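Beta sliding clamp (PDB 6PTR) probably forms a ring-shaped head-to-tail homodimer around DNA and tethers DNA polymerases and other proteins to it, giving them processivity. Local coordinates at residues 14-19 / 89-94; 48-53 / 65-70. All blocks are in the same frame, centred on the assembly; numbering follows the deposited sequence.

Contact 1 of 2, residues 14-19 / 89-94; sequences DRSQFF and LPDGSE
Arg15 N donates to Ser93 O across 3.1 Å. The bond is nearly straight, 165° at the hydrogen. Asp14 and Glu94 form an antiparallel non-hydrogen-bonded pair here, where strand 10-14 ends beside the start of strand 94-99. Asp14 is also the N-cap of helix 15-26. Its OD2 accepts from Gln17 N at 2.9 Å, on the anti side of the carboxylate. Its OD1 accepts from water 1 at 2.6 Å, and Ser16 N donates to the same water. Both segments lie in the N-terminal domain of the DNA polymerase III beta subunit, where the loop 89-94 leads from helix 79-88 into strand 94-99. A type II turn from Pro90 to Ser93 shapes this loop, with Gly92 at positive phi.

Arg15 lays its side chain along the loop. Its CG is anti to the backbone N (chi1 177°) and the chain bends at chi2, which carries the guanidinium past Leu89. Leu89 O lies over one guanidinium face, while NE is hydrogen-bonded to Val86 O. NH1 makes a long salt bridge to Asp91 OD2 at 3.8 Å, with guanidinium and carboxylate planes 49° apart; Asp91 is poorly ordered, so this is approximate. Arg15 NH2 lies over the centre of the Phe19 ring.

Contact 2 of 2, residues 48-53 / 65-70; sequences GSVQLK and FTVNIE
Val50 sits at the apolar centre, between the Phe65 ring and the side chains of Val67 and Ile69. The segments belong to the antiparallel hairpin of strands 49-55 and 59-69, in the N-terminal domain. Val50 and Phe65 lie side by side and point to the same face of the sheet. Val50 CB stands over one face of the ring, offset toward its rim, in a CH-pi contact 4.2 Å from the centroid. Phe65 CG is placed between its backbone N and carbonyl carbon (chi1 56°), which turns the ring back along Val50. The methyl Val50 CG2 meets Val67 CG2 and Ile69 CD1, each at 3.7 Å. Ile11 and Ala45 continue this apolar layer.

Backbone bonds flank the apolar group. Val50 and Phe65 form a hydrogen-bonded pair: Val50 N donates to Phe65 O at 2.9 Å, and Phe65 N donates back to Val50 O. Ser49 and Thr66 follow as a non-hydrogen-bonded pair, their side chains on the other face. Beyond them the regular pairing stops. Val67 N still donates to Gly48 O at 3.0 Å, but from 55° above the carbonyl plane. Water 2 donates to the same Gly48 O at 2.8 Å and also hydrogen-bonds Thr66 OG1.

In the fold
The two contacts lie in the N-terminal domain, with centres about 15 Å apart. Contact 2 is nested within the chain loop that contact 1 closes. They meet through helix 15-26, which packs against the sheet containing strands 49-55 and 59-69. Phe18 CD1 is 3.7 Å from Phe65 CZ, and Gln17 CG is 3.7 Å from Phe65 CD2. Phe18 CE1 also approaches Leu52 CD2 at 4.0 Å. Phe65 of contact 2 thus meets the helix that begins in contact 1. Phe18 also reaches Leu82 and Val86 of helix 79-88. Leu89 of contact 1 packs on Arg284 of the second subunit; no other chain touches contact 2.

Contact 1 of 2, residues 14-19 / 89-94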
ATOM      1  N   ASP C  14     -22.051  -5.758  20.658  1.00 26.57           N
ATOM      2  CA  ASP C  14     -22.308  -5.201  19.341  1.00 26.36           C
ATOM      3  C   ASP C  14     -21.031  -5.303  18.523  1.00 25.09           C
ATOM      4  O   ASP C  14     -19.953  -4.933  18.993  1.00 26.59           O
ATOM      5  CB  ASP C  14     -22.773  -3.748  19.470  1.00 32.64           C
ATOM      6  CG  ASP C  14     -22.989  -3.076  18.126  1.00 41.57           C
ATOM      7  OD1 ASP C  14     -23.985  -3.396  17.442  1.00 38.46           O
ATOM      8  OD2 ASP C  14     -22.165  -2.209  17.760  1.00 36.46           O
ATOM      9  N   ARG C  15     -21.147  -5.803  17.290  1.00 24.24           N
ATOM     10  CA  ARG C  15     -19.947  -5.985  16.474  1.00 26.09           C
ATOM     11  C   ARG C  15     -19.216  -4.661  16.260  1.00 25.94           C
ATOM     12  O   ARG C  15     -17.995  -4.580  16.432  1.00 28.46           O
ATOM     13  CB  ARG C  15     -20.318  -6.625  15.142  1.00 26.87           C
ATOM     14  CG  ARG C  15     -19.138  -6.784  14.199  1.00 28.15           C
ATOM     15  CD  ARG C  15     -19.024  -5.594  13.253  1.00 27.64           C
ATOM     16  NE  ARG C  15     -17.846  -5.723  12.398  1.00 33.65           N
ATOM     17  CZ  ARG C  15     -17.315  -4.734  11.686  1.00 36.49           C
ATOM     18  NH1 ARG C  15     -17.837  -3.511  11.725  1.00 32.96           N
ATOM     19  NH2 ARG C  15     -16.243  -4.967  10.940  1.00 37.89           N
ATOM     20  N   SER C  16     -19.952  -3.608  15.893  1.00 29.82           N
ATOM     21  CA  SER C  16     -19.300  -2.350  15.537  1.00 31.64           C
ATOM     22  C   SER C  16     -18.618  -1.719  16.741  1.00 31.81           C
ATOM     23  O   SER C  16     -17.491  -1.226  16.635  1.00 29.82           O
ATOM     24  CB  SER C  16     -20.308  -1.391  14.918  1.00 45.04           C
ATOM     25  OG  SER C  16     -20.600  -1.792  13.595  1.00 58.14           O
ATOM     26  N   GLN C  17     -19.277  -1.746  17.897  1.00 30.57           N
ATOM     27  CA  GLN C  17     -18.650  -1.256  19.118  1.00 29.27           C
ATOM     28  C   GLN C  17     -17.397  -2.055  19.460  1.00 24.41           C
ATOM     29  O   GLN C  17     -16.344  -1.482  19.781  1.00 28.66           O
ATOM     30  CB  GLN C  17     -19.656  -1.306  20.268  1.00 33.02           C
ATOM     31  CG  GLN C  17     -19.016  -1.118  21.626  1.00 36.13           C
ATOM     32  CD  GLN C  17     -18.490   0.283  21.802  1.00 50.76           C
ATOM     33  OE1 GLN C  17     -19.256   1.248  21.783  1.00 54.86           O
ATOM     34  NE2 GLN C  17     -17.175   0.411  21.953  1.00 47.28           N
ATOM     35  N   PHE C  18     -17.493  -3.387  19.413  1.00 23.21           N
ATOM     36  CA  PHE C  18     -16.354  -4.236  19.743  1.00 22.08           C
ATOM     37  C   PHE C  18     -15.193  -4.011  18.781  1.00 22.73           C
ATOM     38  O   PHE C  18     -14.024  -3.984  19.193  1.00 22.57           O
ATOM     39  CB  PHE C  18     -16.770  -5.706  19.715  1.00 22.24           C
ATOM     40  CG  PHE C  18     -15.711  -6.644  20.240  1.00 22.44           C
ATOM     41  CD1 PHE C  18     -15.419  -6.675  21.592  1.00 25.49           C
ATOM     42  CD2 PHE C  18     -15.036  -7.504  19.398  1.00 30.91           C
ATOM     43  CE1 PHE C  18     -14.443  -7.522  22.092  1.00 23.87           C
ATOM     44  CE2 PHE C  18     -14.055  -8.359  19.903  1.00 35.89           C
ATOM     45  CZ  PHE C  18     -13.765  -8.354  21.263  1.00 26.80           C
ATOM     46  N   PHE C  19     -15.505  -3.863  17.494  1.00 24.04           N
ATOM     47  CA  PHE C  19     -14.481  -3.633  16.477  1.00 23.32           C
ATOM     48  C   PHE C  19     -13.752  -2.321  16.725  1.00 28.72           C
ATOM     49  O   PHE C  19     -12.519  -2.254  16.633  1.00 24.69           O
ATOM     50  CB  PHE C  19     -15.148  -3.626  15.108  1.00 26.25           C
ATOM     51  CG  PHE C  19     -14.184  -3.568  13.954  1.00 28.66           C
ATOM     52  CD1 PHE C  19     -13.208  -4.542  13.803  1.00 32.24           C
ATOM     53  CD2 PHE C  19     -14.270  -2.555  13.024  1.00 32.34           C
ATOM     54  CE1 PHE C  19     -12.322  -4.500  12.725  1.00 32.85           C
ATOM     55  CE2 PHE C  19     -13.390  -2.501  11.947  1.00 31.93           C
ATOM     56  CZ  PHE C  19     -12.415  -3.478  11.805  1.00 28.18           C
ATOM     57  N   LEU C  89     -16.981  -9.646  10.181  1.00 24.42           N
ATOM     58  CA  LEU C  89     -18.352  -9.880  10.608  1.00 26.58           C
ATOM     59  C   LEU C  89     -19.203  -8.643  10.329  1.00 35.16           C
ATOM     60  O   LEU C  89     -18.697  -7.513  10.358  1.00 36.14           O
ATOM     61  CB  LEU C  89     -18.398 -10.234  12.091  1.00 25.16           C
ATOM     62  CG  LEU C  89     -17.623 -11.503  12.438  1.00 26.02           C
ATOM     63  CD1 LEU C  89     -17.523 -11.688  13.957  1.00 23.92           C
ATOM     64  CD2 LEU C  89     -18.284 -12.717  11.784  1.00 32.96           C
ATOM     65  N   PRO C  90     -20.491  -8.834  10.045  1.00 35.18           N
ATOM     66  CA  PRO C  90     -21.290  -7.739   9.479  1.00 34.81           C
ATOM     67  C   PRO C  90     -21.623  -6.640  10.482  1.00 37.66           C
ATOM     68  O   PRO C  90     -21.988  -6.895  11.632  1.00 32.74           O
ATOM     69  CB  PRO C  90     -22.560  -8.448   8.986  1.00 36.87           C
ATOM     70  CG  PRO C  90     -22.615  -9.726   9.736  1.00 38.24           C
ATOM     71  CD  PRO C  90     -21.194 -10.129   9.973  1.00 35.06           C
ATOM     72  N   ASP C  91     -21.488  -5.400  10.022  1.00 39.43           N
ATOM     73  CA  ASP C  91     -21.928  -4.249  10.790  1.00 44.98           C
ATOM     74  C   ASP C  91     -23.387  -4.420  11.194  1.00 48.11           C
ATOM     75  O   ASP C  91     -24.212  -4.901  10.413  1.00 55.00           O
ATOM     76  CB  ASP C  91     -21.747  -2.985   9.951  1.00 59.31           C
ATOM     77  CG  ASP C  91     -21.389  -1.781  10.781  1.00 76.26           C
ATOM     78  OD1 ASP C  91     -22.066  -1.534  11.802  1.00 81.79           O
ATOM     79  OD2 ASP C  91     -20.417  -1.085  10.417  1.00 82.08           O
ATOM     80  N   GLY C  92     -23.701  -4.051  12.432  1.00 45.26           N
ATOM     81  CA  GLY C  92     -25.047  -4.210  12.937  1.00 49.51           C
ATOM     82  C   GLY C  92     -25.399  -5.601  13.411  1.00 45.05           C
ATOM     83  O   GLY C  92     -26.543  -5.827  13.821  1.00 51.20           O
ATOM     84  N   SER C  93     -24.467  -6.540  13.370  1.00 40.10           N
ATOM     85  CA  SER C  93     -24.670  -7.863  13.935  1.00 39.20           C
ATOM     86  C   SER C  93     -24.225  -7.880  15.395  1.00 40.13           C
ATOM     87  O   SER C  93     -23.631  -6.921  15.900  1.00 35.81           O
ATOM     88  CB  SER C  93     -23.893  -8.902  13.137  1.00 39.32           C
ATOM     89  OG  SER C  93     -22.505  -8.609  13.181  1.00 35.84           O
ATOM     90  N   GLU C  94     -24.524  -8.988  16.077  1.00 37.98           N
ATOM     91  CA  GLU C  94     -24.056  -9.234  17.435  1.00 35.49           C
ATOM     92  C   GLU C  94     -23.077 -10.398  17.438  1.00 31.20           C
ATOM     93  O   GLU C  94     -23.110 -11.268  16.568  1.00 37.30           O
ATOM     94  CB  GLU C  94     -25.215  -9.546  18.389  1.00 39.05           C
ATOM     95  CG  GLU C  94     -26.073  -8.346  18.712  1.00 47.34           C
ATOM     96  CD  GLU C  94     -27.142  -8.653  19.740  1.00 58.45           C
ATOM     97  OE1 GLU C  94     -27.687  -9.784  19.724  1.00 53.45           O
ATOM     98  OE2 GLU C  94     -27.432  -7.758  20.564  1.00 64.68           O
TER
HETATM   99  O   HOH W   1     -22.784  -3.760  15.130  1.00 32.27           O

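Contact 2 of 2, residues 48-53 / 65-70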
ATOM      1  N   GLY C  48     -20.875  -5.194  34.410  1.00 29.16           N
ATOM      2  CA  GLY C  48     -21.440  -4.419  33.316  1.00 29.24           C
ATOM      3  C   GLY C  48     -20.426  -3.766  32.397  1.00 30.87           C
ATOM      4  O   GLY C  48     -20.779  -2.841  31.662  1.00 28.45           O
ATOM      5  N   SER C  49     -19.176  -4.220  32.404  1.00 25.41           N
ATOM      6  CA  SER C  49     -18.162  -3.573  31.580  1.00 23.89           C
ATOM      7  C   SER C  49     -17.216  -4.614  31.018  1.00 27.58           C
ATOM      8  O   SER C  49     -16.892  -5.589  31.697  1.00 26.07           O
ATOM      9  CB  SER C  49     -17.398  -2.520  32.408  1.00 27.74           C
ATOM     10  OG  SER C  49     -16.327  -1.969  31.650  1.00 31.84           O
ATOM     11  N   VAL C  50     -16.793  -4.416  29.768  1.00 20.80           N
ATOM     12  CA  VAL C  50     -15.760  -5.225  29.144  1.00 19.94           C
ATOM     13  C   VAL C  50     -14.553  -4.333  28.959  1.00 28.47           C
ATOM     14  O   VAL C  50     -14.679  -3.226  28.420  1.00 22.13           O
ATOM     15  CB  VAL C  50     -16.217  -5.802  27.797  1.00 24.25           C
ATOM     16  CG1 VAL C  50     -15.045  -6.420  27.053  1.00 24.49           C
ATOM     17  CG2 VAL C  50     -17.316  -6.827  28.026  1.00 31.87           C
ATOM     18  N   GLN C  51     -13.405  -4.791  29.439  1.00 22.44           N
ATOM     19  CA  GLN C  51     -12.148  -4.081  29.251  1.00 23.69           C
ATOM     20  C   GLN C  51     -11.271  -4.896  28.324  1.00 22.47           C
ATOM     21  O   GLN C  51     -11.141  -6.112  28.506  1.00 23.49           O
ATOM     22  CB  GLN C  51     -11.419  -3.845  30.571  1.00 24.09           C
ATOM     23  CG  GLN C  51     -10.191  -2.960  30.383  1.00 29.68           C
ATOM     24  CD  GLN C  51      -9.337  -2.865  31.620  1.00 35.58           C
ATOM     25  OE1 GLN C  51      -9.438  -1.902  32.373  1.00 39.37           O
ATOM     26  NE2 GLN C  51      -8.481  -3.860  31.829  1.00 30.49           N
ATOM     27  N   LEU C  52     -10.692  -4.229  27.324  1.00 15.89           N
ATOM     28  CA  LEU C  52      -9.669  -4.805  26.456  1.00 15.15           C
ATOM     29  C   LEU C  52      -8.327  -4.231  26.876  1.00 22.47           C
ATOM     30  O   LEU C  52      -8.219  -3.028  27.102  1.00 22.62           O
ATOM     31  CB  LEU C  52      -9.939  -4.470  24.985  1.00 19.15           C
ATOM     32  CG  LEU C  52     -11.334  -4.866  24.486  1.00 25.35           C
ATOM     33  CD1 LEU C  52     -11.527  -4.472  23.038  1.00 23.09           C
ATOM     34  CD2 LEU C  52     -11.573  -6.367  24.701  1.00 26.08           C
ATOM     35  N   LYS C  53      -7.301  -5.081  26.980  1.00 18.43           N
ATOM     36  CA  LYS C  53      -5.972  -4.613  27.375  1.00 19.58           C
ATOM     37  C   LYS C  53      -4.945  -5.247  26.446  1.00 19.09           C
ATOM     38  O   LYS C  53      -5.034  -6.441  26.155  1.00 19.47           O
ATOM     39  CB  LYS C  53      -5.670  -4.994  28.837  1.00 20.70           C
ATOM     40  CG  LYS C  53      -4.318  -4.509  29.381  1.00 25.31           C
ATOM     41  CD  LYS C  53      -4.017  -5.028  30.816  1.00 28.89           C
ATOM     42  CE  LYS C  53      -4.798  -4.308  31.880  1.00 39.07           C
ATOM     43  NZ  LYS C  53      -4.304  -4.693  33.245  1.00 33.29           N
ATOM     44  N   PHE C  65     -15.886  -0.690  27.606  1.00 23.29           N
ATOM     45  CA  PHE C  65     -17.217  -0.264  27.198  1.00 22.76           C
ATOM     46  C   PHE C  65     -18.273  -1.023  27.992  1.00 23.65           C
ATOM     47  O   PHE C  65     -18.044  -2.141  28.462  1.00 25.10           O
ATOM     48  CB  PHE C  65     -17.451  -0.449  25.683  1.00 26.01           C
ATOM     49  CG  PHE C  65     -17.229  -1.848  25.171  1.00 28.46           C
ATOM     50  CD1 PHE C  65     -15.951  -2.335  24.943  1.00 27.44           C
ATOM     51  CD2 PHE C  65     -18.312  -2.670  24.883  1.00 31.93           C
ATOM     52  CE1 PHE C  65     -15.750  -3.617  24.453  1.00 33.62           C
ATOM     53  CE2 PHE C  65     -18.115  -3.953  24.375  1.00 29.85           C
ATOM     54  CZ  PHE C  65     -16.836  -4.427  24.162  1.00 31.36           C
ATOM     55  N   THR C  66     -19.450  -0.408  28.067  1.00 25.53           N
ATOM     56  CA  THR C  66     -20.567  -0.921  28.853  1.00 28.55           C
ATOM     57  C   THR C  66     -21.280  -2.033  28.098  1.00 30.68           C
ATOM     58  O   THR C  66     -21.650  -1.859  26.935  1.00 29.54           O
ATOM     59  CB  THR C  66     -21.532   0.218  29.166  1.00 29.21           C
ATOM     60  OG1 THR C  66     -20.903   1.141  30.075  1.00 30.53           O
ATOM     61  CG2 THR C  66     -22.827  -0.326  29.760  1.00 30.96           C
ATOM     62  N   VAL C  67     -21.445  -3.185  28.750  1.00 27.49           N
ATOM     63  CA  VAL C  67     -22.143  -4.347  28.193  1.00 32.25           C
ATOM     64  C   VAL C  67     -22.894  -5.025  29.316  1.00 27.28           C
ATOM     65  O   VAL C  67     -22.343  -5.206  30.402  1.00 30.71           O
ATOM     66  CB  VAL C  67     -21.201  -5.412  27.583  1.00 38.63           C
ATOM     67  CG1 VAL C  67     -22.011  -6.427  26.781  1.00 46.65           C
ATOM     68  CG2 VAL C  67     -20.128  -4.809  26.754  1.00 39.65           C
ATOM     69  N   ASN C  68     -24.123  -5.445  29.053  1.00 28.64           N
ATOM     70  CA  ASN C  68     -24.755  -6.407  29.951  1.00 29.82           C
ATOM     71  C   ASN C  68     -23.996  -7.730  29.849  1.00 43.64           C
ATOM     72  O   ASN C  68     -23.873  -8.296  28.757  1.00 44.89           O
ATOM     73  CB  ASN C  68     -26.222  -6.607  29.601  1.00 37.94           C
ATOM     74  CG  ASN C  68     -26.864  -7.689  30.449  1.00 39.50           C
ATOM     75  OD1 ASN C  68     -27.168  -8.782  29.970  1.00 54.73           O
ATOM     76  ND2 ASN C  68     -27.031  -7.403  31.716  1.00 39.02           N
ATOM     77  N   ILE C  69     -23.481  -8.220  30.972  1.00 29.30           N
ATOM     78  CA  ILE C  69     -22.622  -9.404  31.008  0.53 27.01           C
ATOM     79  C   ILE C  69     -23.461 -10.601  31.427  1.00 28.11           C
ATOM     80  O   ILE C  69     -24.063 -10.589  32.509  1.00 30.15           O
ATOM     81  CB  ILE C  69     -21.447  -9.214  31.982  0.53 28.94           C
ATOM     82  CG1 ILE C  69     -20.689  -7.917  31.682  0.53 28.31           C
ATOM     83  CG2 ILE C  69     -20.508 -10.419  31.929  0.53 30.43           C
ATOM     84  CD1 ILE C  69     -19.994  -7.911  30.348  0.53 23.39           C
ATOM     85  N   GLU C  70     -23.495 -11.636  30.588  1.00 27.90           N
ATOM     86  CA  GLU C  70     -24.225 -12.846  30.953  1.00 31.56           C
ATOM     87  C   GLU C  70     -23.473 -13.652  32.009  1.00 28.86           C
ATOM     88  O   GLU C  70     -24.049 -14.034  33.037  1.00 30.96           O
ATOM     89  CB  GLU C  70     -24.494 -13.697  29.711  1.00 30.23           C
ATOM     90  CG  GLU C  70     -25.387 -14.899  29.996  1.00 37.94           C
ATOM     91  CD  GLU C  70     -25.841 -15.614  28.727  1.00 42.44           C
ATOM     92  OE1 GLU C  70     -25.552 -15.120  27.606  1.00 36.68           O
ATOM     93  OE2 GLU C  70     -26.487 -16.672  28.859  1.00 42.40           O
TER
HETATM   94  O   HOH W   2     -20.812  -0.126  32.524  1.00 28.96           O